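Local coordinates for protein FMN-dependent nitronate monooxygenase (Shewanella oneidensis, PDB 5LSM) that probably oxidises propionate 3-nitronate with molecular oxygen by means of bound FMN, a reaction thought to serve detoxification, at residues 13-18 with 233-238; 171-176 with 213-218; 180-185 with 321-326; 264-269 with 278-283. All coordinates share one frame; numbering follows the deposited sequence.

Contact 1: residues 13-18 with 233-238. With FMN (flavin mononucleotide), chain I.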
# COMPACT_ATOMS: atom_id res chain seq x y z
N PHE A 13 -16.95 -13.03 -17.68
CA PHE A 13 -16.47 -11.76 -17.16
C PHE A 13 -15.15 -11.96 -16.43
O PHE A 13 -14.90 -13.02 -15.86
CB PHE A 13 -17.50 -11.16 -16.22
CG PHE A 13 -18.83 -10.86 -16.87
CD1 PHE A 13 -18.90 -10.07 -18.03
CD2 PHE A 13 -20.02 -11.22 -16.26
CE1 PHE A 13 -20.12 -9.71 -18.59
CE2 PHE A 13 -21.25 -10.85 -16.80
CZ PHE A 13 -21.30 -10.12 -17.98
N PRO A 14 -14.27 -10.95 -16.46
CA PRO A 14 -12.96 -11.17 -15.86
C PRO A 14 -12.94 -10.77 -14.39
O PRO A 14 -11.99 -10.11 -13.94
CB PRO A 14 -12.04 -10.27 -16.70
CG PRO A 14 -12.91 -9.13 -17.09
CD PRO A 14 -14.31 -9.71 -17.26
N ILE A 15 -13.96 -11.20 -13.65
CA ILE A 15 -14.04 -11.05 -12.19
C ILE A 15 -13.88 -12.42 -11.52
O ILE A 15 -14.56 -13.37 -11.88
CB ILE A 15 -15.40 -10.49 -11.76
CG1 ILE A 15 -15.75 -9.23 -12.55
CG2 ILE A 15 -15.41 -10.20 -10.27
CD1 ILE A 15 -14.69 -8.16 -12.51
N ILE A 16 -13.00 -12.50 -10.54
CA ILE A 16 -12.90 -13.67 -9.68
C ILE A 16 -13.37 -13.24 -8.31
O ILE A 16 -12.94 -12.21 -7.80
CB ILE A 16 -11.45 -14.23 -9.58
CG1 ILE A 16 -10.94 -14.59 -10.99
CG2 ILE A 16 -11.38 -15.44 -8.63
CD1 ILE A 16 -9.51 -15.08 -11.02
N GLN A 17 -14.31 -13.98 -7.76
CA GLN A 17 -14.72 -13.75 -6.40
C GLN A 17 -13.73 -14.43 -5.46
O GLN A 17 -13.49 -15.64 -5.56
CB GLN A 17 -16.14 -14.25 -6.21
CG GLN A 17 -16.53 -14.48 -4.77
CD GLN A 17 -16.55 -15.94 -4.46
OE1 GLN A 17 -17.08 -16.74 -5.23
NE2 GLN A 17 -15.95 -16.32 -3.33
N ALA A 18 -13.11 -13.63 -4.59
CA ALA A 18 -12.03 -14.13 -3.73
C ALA A 18 -12.52 -15.23 -2.78
O ALA A 18 -13.56 -15.08 -2.12
CB ALA A 18 -11.43 -12.98 -2.93
N SER A 233 -5.35 -9.07 -16.38
CA SER A 233 -6.24 -9.91 -17.21
C SER A 233 -7.56 -10.20 -16.52
O SER A 233 -8.44 -10.79 -17.10
CB SER A 233 -5.56 -11.24 -17.55
OG SER A 233 -4.49 -11.05 -18.45
N ALA A 234 -7.65 -9.85 -15.24
CA ALA A 234 -8.83 -10.11 -14.43
C ALA A 234 -8.61 -9.47 -13.07
O ALA A 234 -7.49 -9.00 -12.77
CB ALA A 234 -9.07 -11.61 -14.26
N VAL A 235 -9.66 -9.45 -12.25
CA VAL A 235 -9.55 -8.95 -10.88
C VAL A 235 -10.16 -9.94 -9.90
O VAL A 235 -11.17 -10.58 -10.20
CB VAL A 235 -10.24 -7.58 -10.70
CG1 VAL A 235 -9.59 -6.55 -11.59
CG2 VAL A 235 -11.73 -7.68 -11.01
N GLN A 236 -9.55 -10.02 -8.72
CA GLN A 236 -10.03 -10.85 -7.65
C GLN A 236 -10.57 -9.94 -6.59
O GLN A 236 -9.87 -9.10 -6.06
CB GLN A 236 -8.92 -11.75 -7.09
CG GLN A 236 -9.42 -12.78 -6.10
CD GLN A 236 -8.49 -13.97 -5.91
OE1 GLN A 236 -7.98 -14.22 -4.82
NE2 GLN A 236 -8.35 -14.74 -6.95
N VAL A 237 -11.83 -10.16 -6.23
CA VAL A 237 -12.57 -9.25 -5.40
C VAL A 237 -13.04 -10.00 -4.17
O VAL A 237 -13.73 -11.01 -4.30
CB VAL A 237 -13.77 -8.69 -6.15
CG1 VAL A 237 -14.64 -7.85 -5.24
CG2 VAL A 237 -13.29 -7.87 -7.32
N GLY A 238 -12.66 -9.49 -3.00
CA GLY A 238 -12.97 -10.13 -1.71
C GLY A 238 -13.90 -9.30 -0.83
O GLY A 238 -15.09 -9.60 -0.70
N1 FMN I . -7.29 -15.93 0.09
C2 FMN I . -7.10 -17.27 -0.00
O2 FMN I . -6.26 -17.72 -0.83
N3 FMN I . -7.76 -18.15 0.78
C4 FMN I . -8.66 -17.75 1.69
O4 FMN I . -9.26 -18.56 2.42
C4A FMN I . -8.90 -16.30 1.85
N5 FMN I . -9.81 -15.86 2.72
C5A FMN I . -10.10 -14.55 2.82
C6 FMN I . -11.08 -14.17 3.74
C7 FMN I . -11.43 -12.85 3.89
C7M FMN I . -12.47 -12.49 4.91
C8 FMN I . -10.74 -11.81 3.05
C8M FMN I . -11.12 -10.36 3.22
C9 FMN I . -9.76 -12.19 2.13
C9A FMN I . -9.40 -13.54 1.98
N10 FMN I . -8.43 -14.00 1.03
C10 FMN I . -8.16 -15.39 0.97
C1' FMN I . -7.66 -13.09 0.17
C2' FMN I . -8.38 -12.79 -1.13
O2' FMN I . -8.18 -13.89 -2.04
C3' FMN I . -7.87 -11.49 -1.76
O3' FMN I . -6.44 -11.48 -1.75
C4' FMN I . -8.33 -10.22 -1.04
O4' FMN I . -9.66 -10.31 -0.51
C5' FMN I . -8.23 -9.06 -2.02
O5' FMN I . -8.46 -7.81 -1.37
P FMN I . -9.92 -7.19 -1.10
O1P FMN I . -10.81 -7.61 -2.24
O2P FMN I . -9.64 -5.71 -1.06
O3P FMN I . -10.27 -7.81 0.21

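Contact 2: residues 171-176 with 213-218. With FMN (flavin mononucleotide), chain I.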
# COMPACT_ATOMS: atom_id res chain seq x y z
N ALA A 171 -1.59 -18.75 -13.98
CA ALA A 171 -1.77 -17.31 -13.74
C ALA A 171 -1.31 -16.98 -12.33
O ALA A 171 -1.27 -17.85 -11.45
CB ALA A 171 -3.23 -16.92 -13.90
N ILE A 172 -1.07 -15.70 -12.10
CA ILE A 172 -0.55 -15.18 -10.85
C ILE A 172 -1.56 -14.21 -10.28
O ILE A 172 -1.99 -13.29 -10.97
CB ILE A 172 0.75 -14.39 -11.11
CG1 ILE A 172 1.82 -15.32 -11.64
CG2 ILE A 172 1.24 -13.69 -9.83
CD1 ILE A 172 3.11 -14.60 -11.99
N ILE A 173 -1.90 -14.36 -8.99
CA ILE A 173 -2.69 -13.34 -8.30
C ILE A 173 -1.74 -12.36 -7.61
O ILE A 173 -1.02 -12.74 -6.69
CB ILE A 173 -3.65 -13.95 -7.25
CG1 ILE A 173 -4.58 -15.01 -7.85
CG2 ILE A 173 -4.49 -12.86 -6.61
CD1 ILE A 173 -5.08 -16.02 -6.84
N ALA A 174 -1.72 -11.12 -8.08
CA ALA A 174 -0.91 -10.07 -7.45
C ALA A 174 -1.70 -9.41 -6.33
O ALA A 174 -2.55 -8.57 -6.62
CB ALA A 174 -0.55 -9.02 -8.50
N GLN A 175 -1.48 -9.80 -5.07
CA GLN A 175 -2.21 -9.09 -3.97
C GLN A 175 -1.40 -8.00 -3.32
O GLN A 175 -0.44 -8.27 -2.62
CB GLN A 175 -2.82 -10.00 -2.90
CG GLN A 175 -1.84 -10.86 -2.19
CD GLN A 175 -2.18 -11.14 -0.73
OE1 GLN A 175 -1.30 -11.47 0.03
NE2 GLN A 175 -3.44 -11.04 -0.36
N GLY A 176 -1.84 -6.77 -3.57
CA GLY A 176 -1.32 -5.62 -2.88
C GLY A 176 -1.62 -5.67 -1.40
O GLY A 176 -2.56 -6.34 -0.97
N ILE A 213 -3.79 -11.50 -12.37
CA ILE A 213 -5.03 -11.14 -11.70
C ILE A 213 -4.76 -10.11 -10.59
O ILE A 213 -3.91 -10.31 -9.71
CB ILE A 213 -5.68 -12.39 -11.06
CG1 ILE A 213 -5.98 -13.44 -12.15
CG2 ILE A 213 -6.95 -12.00 -10.31
CD1 ILE A 213 -5.86 -14.88 -11.71
N ALA A 214 -5.49 -9.01 -10.62
CA ALA A 214 -5.31 -7.98 -9.63
C ALA A 214 -6.15 -8.26 -8.39
O ALA A 214 -7.37 -8.45 -8.48
CB ALA A 214 -5.62 -6.61 -10.20
N ALA A 215 -5.48 -8.29 -7.24
CA ALA A 215 -6.11 -8.37 -5.92
C ALA A 215 -5.62 -7.25 -4.99
O ALA A 215 -4.42 -6.96 -4.91
CB ALA A 215 -5.80 -9.72 -5.31
N GLY A 216 -6.54 -6.68 -4.22
CA GLY A 216 -6.23 -5.67 -3.20
C GLY A 216 -6.87 -4.32 -3.49
O GLY A 216 -6.31 -3.50 -4.19
N GLY A 217 -8.08 -4.12 -2.99
CA GLY A 217 -8.75 -2.82 -3.09
C GLY A 217 -9.63 -2.65 -4.31
O GLY A 217 -10.02 -1.54 -4.65
N ILE A 218 -9.95 -3.75 -4.99
CA ILE A 218 -10.84 -3.68 -6.15
C ILE A 218 -12.25 -3.91 -5.65
O ILE A 218 -12.59 -5.02 -5.20
CB ILE A 218 -10.47 -4.70 -7.26
CG1 ILE A 218 -9.10 -4.39 -7.88
CG2 ILE A 218 -11.48 -4.63 -8.40
CD1 ILE A 218 -7.93 -4.68 -6.97
N1 FMN I . -7.29 -15.93 0.09
C2 FMN I . -7.10 -17.27 -0.00
O2 FMN I . -6.26 -17.72 -0.83
N3 FMN I . -7.76 -18.15 0.78
C4 FMN I . -8.66 -17.75 1.69
O4 FMN I . -9.26 -18.56 2.42
C4A FMN I . -8.90 -16.30 1.85
N5 FMN I . -9.81 -15.86 2.72
C5A FMN I . -10.10 -14.55 2.82
C6 FMN I . -11.08 -14.17 3.74
C7 FMN I . -11.43 -12.85 3.89
C7M FMN I . -12.47 -12.49 4.91
C8 FMN I . -10.74 -11.81 3.05
C8M FMN I . -11.12 -10.36 3.22
C9 FMN I . -9.76 -12.19 2.13
C9A FMN I . -9.40 -13.54 1.98
N10 FMN I . -8.43 -14.00 1.03
C10 FMN I . -8.16 -15.39 0.97
C1' FMN I . -7.66 -13.09 0.17
C2' FMN I . -8.38 -12.79 -1.13
O2' FMN I . -8.18 -13.89 -2.04
C3' FMN I . -7.87 -11.49 -1.76
O3' FMN I . -6.44 -11.48 -1.75
C4' FMN I . -8.33 -10.22 -1.04
O4' FMN I . -9.66 -10.31 -0.51
C5' FMN I . -8.23 -9.06 -2.02
O5' FMN I . -8.46 -7.81 -1.37
P FMN I . -9.92 -7.19 -1.10
O1P FMN I . -10.81 -7.61 -2.24
O2P FMN I . -9.64 -5.71 -1.06
O3P FMN I . -10.27 -7.81 0.21

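Contact 3: residues 180-185 with 321-326. With FMN (flavin mononucleotide), chain I.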
# COMPACT_ATOMS: atom_id res chain seq x y z
N GLY A 180 -7.62 -7.57 2.04
CA GLY A 180 -8.05 -8.23 3.27
C GLY A 180 -7.51 -9.65 3.40
O GLY A 180 -7.03 -10.23 2.43
N GLY A 181 -7.57 -10.20 4.62
CA GLY A 181 -7.14 -11.56 4.87
C GLY A 181 -5.64 -11.73 4.88
O GLY A 181 -4.90 -10.77 4.96
N HIS A 182 -5.17 -12.96 4.83
CA HIS A 182 -3.75 -13.22 5.02
C HIS A 182 -2.96 -12.71 3.84
O HIS A 182 -3.37 -12.84 2.68
CB HIS A 182 -3.48 -14.73 5.19
CG HIS A 182 -3.79 -15.25 6.56
ND1 HIS A 182 -5.01 -15.81 6.89
CD2 HIS A 182 -3.02 -15.38 7.66
CE1 HIS A 182 -5.00 -16.18 8.16
NE2 HIS A 182 -3.80 -15.94 8.65
N ARG A 183 -1.78 -12.17 4.14
CA ARG A 183 -0.75 -12.06 3.16
C ARG A 183 -0.36 -13.47 2.70
O ARG A 183 -0.14 -14.37 3.52
CB ARG A 183 0.47 -11.33 3.74
CG ARG A 183 0.17 -9.98 4.39
CD ARG A 183 -0.62 -9.06 3.47
NE ARG A 183 0.15 -8.70 2.28
CZ ARG A 183 -0.37 -8.39 1.09
NH1 ARG A 183 -1.69 -8.37 0.89
NH2 ARG A 183 0.45 -8.04 0.10
N GLY A 184 -0.29 -13.66 1.37
CA GLY A 184 0.01 -14.94 0.78
C GLY A 184 1.47 -15.09 0.41
O GLY A 184 1.81 -15.90 -0.47
N HIS A 185 2.34 -14.35 1.10
CA HIS A 185 3.80 -14.41 0.88
C HIS A 185 4.43 -15.72 1.32
O HIS A 185 3.88 -16.45 2.12
CB HIS A 185 4.50 -13.26 1.61
CG HIS A 185 4.46 -13.39 3.10
ND1 HIS A 185 3.47 -12.83 3.87
CD2 HIS A 185 5.29 -14.01 3.96
CE1 HIS A 185 3.70 -13.07 5.14
NE2 HIS A 185 4.79 -13.82 5.23
N PRO A 321 -11.23 -11.92 14.36
CA PRO A 321 -10.54 -11.66 13.10
C PRO A 321 -11.49 -11.04 12.06
O PRO A 321 -12.26 -11.74 11.41
CB PRO A 321 -10.09 -13.06 12.67
CG PRO A 321 -11.16 -13.95 13.19
CD PRO A 321 -11.54 -13.35 14.53
N LEU A 322 -11.43 -9.72 11.93
CA LEU A 322 -12.37 -8.99 11.12
C LEU A 322 -11.71 -8.69 9.79
O LEU A 322 -11.34 -7.56 9.50
CB LEU A 322 -12.75 -7.69 11.83
CG LEU A 322 -13.46 -7.79 13.18
CD1 LEU A 322 -13.46 -6.43 13.85
CD2 LEU A 322 -14.89 -8.27 12.96
N TRP A 323 -11.48 -9.73 9.00
CA TRP A 323 -10.74 -9.58 7.78
C TRP A 323 -11.44 -8.61 6.82
O TRP A 323 -12.65 -8.67 6.65
CB TRP A 323 -10.59 -10.95 7.12
CG TRP A 323 -9.67 -11.95 7.81
CD1 TRP A 323 -9.55 -13.25 7.49
CD2 TRP A 323 -8.74 -11.73 8.90
NE1 TRP A 323 -8.61 -13.87 8.27
CE2 TRP A 323 -8.13 -12.98 9.18
CE3 TRP A 323 -8.41 -10.63 9.71
CZ2 TRP A 323 -7.17 -13.14 10.19
CZ3 TRP A 323 -7.45 -10.80 10.71
CH2 TRP A 323 -6.84 -12.04 10.93
N CYS A 324 -10.67 -7.69 6.23
CA CYS A 324 -11.20 -6.52 5.50
C CYS A 324 -10.02 -5.76 4.89
O CYS A 324 -8.98 -5.65 5.50
CB CYS A 324 -12.01 -5.58 6.42
SG CYS A 324 -12.67 -4.08 5.62
N GLY A 325 -10.17 -5.34 3.64
CA GLY A 325 -9.13 -4.61 2.94
C GLY A 325 -9.20 -3.14 3.28
O GLY A 325 -9.99 -2.73 4.10
N GLN A 326 -8.39 -2.34 2.61
CA GLN A 326 -8.28 -0.93 2.95
C GLN A 326 -9.33 -0.08 2.27
O GLN A 326 -9.33 1.15 2.44
CB GLN A 326 -6.90 -0.41 2.58
CG GLN A 326 -5.80 -0.84 3.52
CD GLN A 326 -4.50 -0.09 3.24
OE1 GLN A 326 -4.11 0.12 2.09
NE2 GLN A 326 -3.83 0.31 4.30
N1 FMN I . -7.29 -15.93 0.09
C2 FMN I . -7.10 -17.27 -0.00
O2 FMN I . -6.26 -17.72 -0.83
N3 FMN I . -7.76 -18.15 0.78
C4 FMN I . -8.66 -17.75 1.69
O4 FMN I . -9.26 -18.56 2.42
C4A FMN I . -8.90 -16.30 1.85
N5 FMN I . -9.81 -15.86 2.72
C5A FMN I . -10.10 -14.55 2.82
C6 FMN I . -11.08 -14.17 3.74
C7 FMN I . -11.43 -12.85 3.89
C7M FMN I . -12.47 -12.49 4.91
C8 FMN I . -10.74 -11.81 3.05
C8M FMN I . -11.12 -10.36 3.22
C9 FMN I . -9.76 -12.19 2.13
C9A FMN I . -9.40 -13.54 1.98
N10 FMN I . -8.43 -14.00 1.03
C10 FMN I . -8.16 -15.39 0.97
C1' FMN I . -7.66 -13.09 0.17
C2' FMN I . -8.38 -12.79 -1.13
O2' FMN I . -8.18 -13.89 -2.04
C3' FMN I . -7.87 -11.49 -1.76
O3' FMN I . -6.44 -11.48 -1.75
C4' FMN I . -8.33 -10.22 -1.04
O4' FMN I . -9.66 -10.31 -0.51
C5' FMN I . -8.23 -9.06 -2.02
O5' FMN I . -8.46 -7.81 -1.37
P FMN I . -9.92 -7.19 -1.10
O1P FMN I . -10.81 -7.61 -2.24
O2P FMN I . -9.64 -5.71 -1.06
O3P FMN I . -10.27 -7.81 0.21

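Contact 4: residues 264-269 with 278-283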
# COMPACT_ATOMS: atom_id res chain seq x y z
N HIS A 264 -10.11 1.87 9.43
CA HIS A 264 -8.77 1.64 10.00
C HIS A 264 -8.47 0.14 10.12
O HIS A 264 -9.04 -0.54 10.97
CB HIS A 264 -8.63 2.31 11.36
CG HIS A 264 -7.25 2.18 11.95
ND1 HIS A 264 -6.99 2.40 13.29
CD2 HIS A 264 -6.05 1.91 11.37
CE1 HIS A 264 -5.70 2.22 13.52
NE2 HIS A 264 -5.10 1.93 12.37
N THR A 265 -7.58 -0.36 9.25
CA THR A 265 -7.20 -1.76 9.28
C THR A 265 -5.71 -1.86 9.51
O THR A 265 -5.02 -0.85 9.46
CB THR A 265 -7.52 -2.49 7.96
OG1 THR A 265 -6.79 -1.89 6.89
CG2 THR A 265 -8.99 -2.42 7.66
N ALA A 266 -5.24 -3.06 9.84
CA ALA A 266 -3.80 -3.28 9.96
C ALA A 266 -3.44 -4.75 9.86
O ALA A 266 -4.26 -5.63 10.11
CB ALA A 266 -3.28 -2.69 11.27
N LEU A 267 -2.20 -5.00 9.49
CA LEU A 267 -1.69 -6.36 9.47
C LEU A 267 -1.47 -6.83 10.90
O LEU A 267 -0.88 -6.10 11.70
CB LEU A 267 -0.38 -6.39 8.69
CG LEU A 267 -0.47 -5.95 7.23
CD1 LEU A 267 0.91 -6.00 6.59
CD2 LEU A 267 -1.44 -6.85 6.48
N THR A 268 -2.00 -8.01 11.23
CA THR A 268 -1.89 -8.60 12.56
C THR A 268 -1.63 -10.10 12.45
O THR A 268 -2.20 -10.76 11.59
CB THR A 268 -3.17 -8.38 13.39
OG1 THR A 268 -3.07 -9.09 14.62
CG2 THR A 268 -4.40 -8.88 12.68
N ASN A 269 -0.71 -10.61 13.27
CA ASN A 269 -0.51 -12.06 13.39
C ASN A 269 -1.19 -12.68 14.60
O ASN A 269 -1.02 -13.86 14.90
CB ASN A 269 0.99 -12.39 13.41
CG ASN A 269 1.71 -11.82 14.64
OD1 ASN A 269 1.31 -10.83 15.22
ND2 ASN A 269 2.81 -12.44 14.99
N GLY A 278 -7.05 -6.95 9.02
CA GLY A 278 -8.39 -6.89 9.56
C GLY A 278 -8.69 -5.57 10.23
O GLY A 278 -7.78 -4.87 10.63
N ILE A 279 -9.97 -5.22 10.35
CA ILE A 279 -10.37 -4.04 11.07
C ILE A 279 -9.73 -4.03 12.46
O ILE A 279 -9.61 -5.08 13.08
CB ILE A 279 -11.90 -3.95 11.20
CG1 ILE A 279 -12.53 -3.79 9.81
CG2 ILE A 279 -12.29 -2.76 12.06
CD1 ILE A 279 -13.97 -4.21 9.74
N VAL A 280 -9.22 -2.87 12.89
CA VAL A 280 -8.41 -2.78 14.11
C VAL A 280 -9.33 -2.86 15.31
O VAL A 280 -10.32 -2.14 15.37
CB VAL A 280 -7.58 -1.46 14.17
CG1 VAL A 280 -7.08 -1.19 15.58
CG2 VAL A 280 -6.41 -1.51 13.19
N ASN A 281 -9.02 -3.78 16.22
CA ASN A 281 -9.79 -3.95 17.45
C ASN A 281 -8.92 -3.88 18.72
O ASN A 281 -7.72 -3.60 18.64
CB ASN A 281 -10.64 -5.24 17.39
CG ASN A 281 -9.82 -6.50 17.08
OD1 ASN A 281 -8.68 -6.64 17.46
ND2 ASN A 281 -10.46 -7.47 16.47
N ARG A 282 -9.55 -4.04 19.88
CA ARG A 282 -8.87 -3.87 21.17
C ARG A 282 -7.68 -4.82 21.26
O ARG A 282 -6.57 -4.43 21.67
CB ARG A 282 -9.84 -4.14 22.33
CG ARG A 282 -9.22 -4.06 23.73
CD ARG A 282 -10.19 -4.61 24.78
NE ARG A 282 -9.57 -4.85 26.08
CZ ARG A 282 -10.11 -5.60 27.05
NH1 ARG A 282 -11.29 -6.19 26.86
NH2 ARG A 282 -9.45 -5.80 28.19
N PHE A 283 -7.92 -6.08 20.89
CA PHE A 283 -6.89 -7.11 20.99
C PHE A 283 -5.65 -6.68 20.18
O PHE A 283 -4.54 -6.66 20.69
CB PHE A 283 -7.46 -8.46 20.53
CG PHE A 283 -6.53 -9.63 20.72
CD1 PHE A 283 -5.78 -9.78 21.88
CD2 PHE A 283 -6.44 -10.60 19.74
CE1 PHE A 283 -4.92 -10.85 22.04
CE2 PHE A 283 -5.57 -11.66 19.88
CZ PHE A 283 -4.81 -11.79 21.03

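Contact 1: residues 13-18 with 233-238
I15 and V235 lie side by side and point the same way, with CD1 of I15 pressed against CG2 of V235 at 3.4 Å. V237 continues this apolar patch more loosely, its CG2 4.3 Å from I15 CG2, and helix 221-229 packs over V235 through V224, A227 and M228. On the opposite face of the sheet I16 and Q236 stand next to each other, the amide NE2 of Q236 resting 3.5 Å from the I16 methyl CG2. The two strands, 15-17 and 234-237, are the first and eighth of a TIM barrel, and their parallel pairing is where the barrel shuts; beyond 15-17 the sheet goes on to L38 through I15 and Q17. The ladder runs from P14 O through I16 to A18, whose N-H meets V237 O at 2.7 Å. At the C-terminal end the pair turns polar and takes hold of FMN. Q236 swings CG to the side opposite its own N (chi1 -172°) and runs extended from there, past A18 CB, until OE1 accepts a 2.8 Å bond from the ribityl O2'. A leucine here has no such acceptor, and the O2' hydroxyl would probably be left without this mate and the ribityl chain less firmly positioned. Two residues on, G238 N donates to the phosphate O1P at 2.7 Å, with a backbone that passes so near O4' that a side-chain carbon would clash with it.

Contact 2: residues 171-176 with 213-218
I213 opens its run by donating its N-H to I172 O (2.9 Å) and accepting from A174 N, which fixes strands 171-175 and 212-215 as parallel neighbours, the sixth and seventh of the TIM barrel. They form a beta-alpha-beta unit whose helix 197-207 packs on A174 and A214 from outside. On the inner face the I213 side chain crosses that of I173; with CG1 anti to the carbonyl carbon (chi1 -59°), its tip CD1 settles between A171 CB at 4.0 Å and I173 CG1 at 4.1 Å. The small A214 instead turns its CB to the helix face, toward L201. A215 returns to the inner side, its methyl 3.6 Å from I173 CG2 and also against Q175 CB. Its N-H goes to A174 O and its carbonyl takes G176 N. Next to it the Q175 side chain, bent at chi2, heads for the cofactor: OE1 is held by G184 N, which leaves NE2 aimed at the ribityl O3' in a weak bond of 3.3 Å. After the strand G216 and G217 both adopt positive phi, where a CB would jam against the preceding carbonyl oxygen; as glycines they carry the chain round to the phosphate. There G217 N-H points at FMN O2P, 2.9 Å away, with an angle of 155° at the hydrogen.

Contact 3: residues 180-185 with 321-326
W323 meets G181 and H182 in an aromatic and CH-pi packing contact beside the dimethylbenzene end of the flavin, where short strand 181-182, which follows barrel strand 171-175, faces a coil between helices 301-313 and 336-342. The indole is sandwiched: G181 CA sits over one face, 4.1 Å from the centroid of the five-membered ring, and P321 CB lies on the other. W323 CG lies opposite the carbonyl carbon, beside N (chi1 -70°), which sets the ring against G181 CA. The FMN methyl C7M comes to the indole's edge in plane and touches W323 CB at 3.3 Å. H182 and W323 form an offset edge-to-face pair, the tryptophan offering its edge, with centroids 5.7 Å apart and planes at 78°; imidazole NE2 is bonded to S272. With an alanine in place of W323, G181 CA would probably face a gap where the indole lay, and H182 would lose one of its aromatic partners, keeping F297. Glycine is needed nearby: a CB on G180 would clash with the C324-G325 peptide and with C8M, and one on G181 with FMN C9. G180 N also donates to the phosphate O3P at 3.2 Å. Strand 276-279 pairs with 181-182: R277 makes backbone bonds with G181 and C324, L322 bonds to I279 and rests with C324 on helix 251-258, and Q326 O is bonded to Q203 NE2 of the second subunit.

Contact 4: residues 264-269 with 278-283
The beta hairpin of strands 265-268 and 276-279 carries this contact at its open end, where H264 and V280 meet just past the paired residues. A266 and G278 form the antiparallel hydrogen-bonded pair, A266 N giving to G278 O at 3.2 Å and G278 N returning to A266 O at 3.3 Å. T265 and I279 are the neighbouring non-hydrogen-bonded pair; their side chains diverge, and T265 CG2 stays 4.0 Å from I279 N while its OG1 is bonded to R277. A further backbone bond, V280 N to H264 O at 3.0 Å, extends the ladder beyond the strand. It brings V280 under the histidine: the methyl CG2 sits over the centre of the imidazole in a CH-pi contact, 3.7 Å from the centroid and only 6° off the normal. H264 CG stands opposite the backbone N, beside the carbonyl carbon (chi1 -176°), the side on which V280 lies, and the ring covers that methyl, which also touches A266 CB at 3.9 Å. Directly after, N281 N-caps helix 282-287 through OD1 to M284 N. H264 NE2 is bonded to T192 OG1 of the second subunit, so the imidazole combines an apolar face contact within its chain with a polar tie across the dimer, and the two together probably fix its rotation.

Starting from the N terminus, contact 1 closes a loop of more than 200 residues, joining the first barrel strand to the eighth. Contact 2 is nested within it and joins strands six and seven; strands 212-215 and 234-237 are direct neighbours, with Q236 N and A234 O probably hydrogen-bonded to A214. Contact 3 crosses both: 180-185 leaves soon after 171-176, with Q175 gripping G184 and R183, and meets its partner only near the C terminus. Contact 4 is nested inside contact 3 and follows contacts 1 and 2 in series. Contacts 1 to 3 all touch FMN, while contact 4 ties its hairpin to the 321-326 coil through I279 and L322.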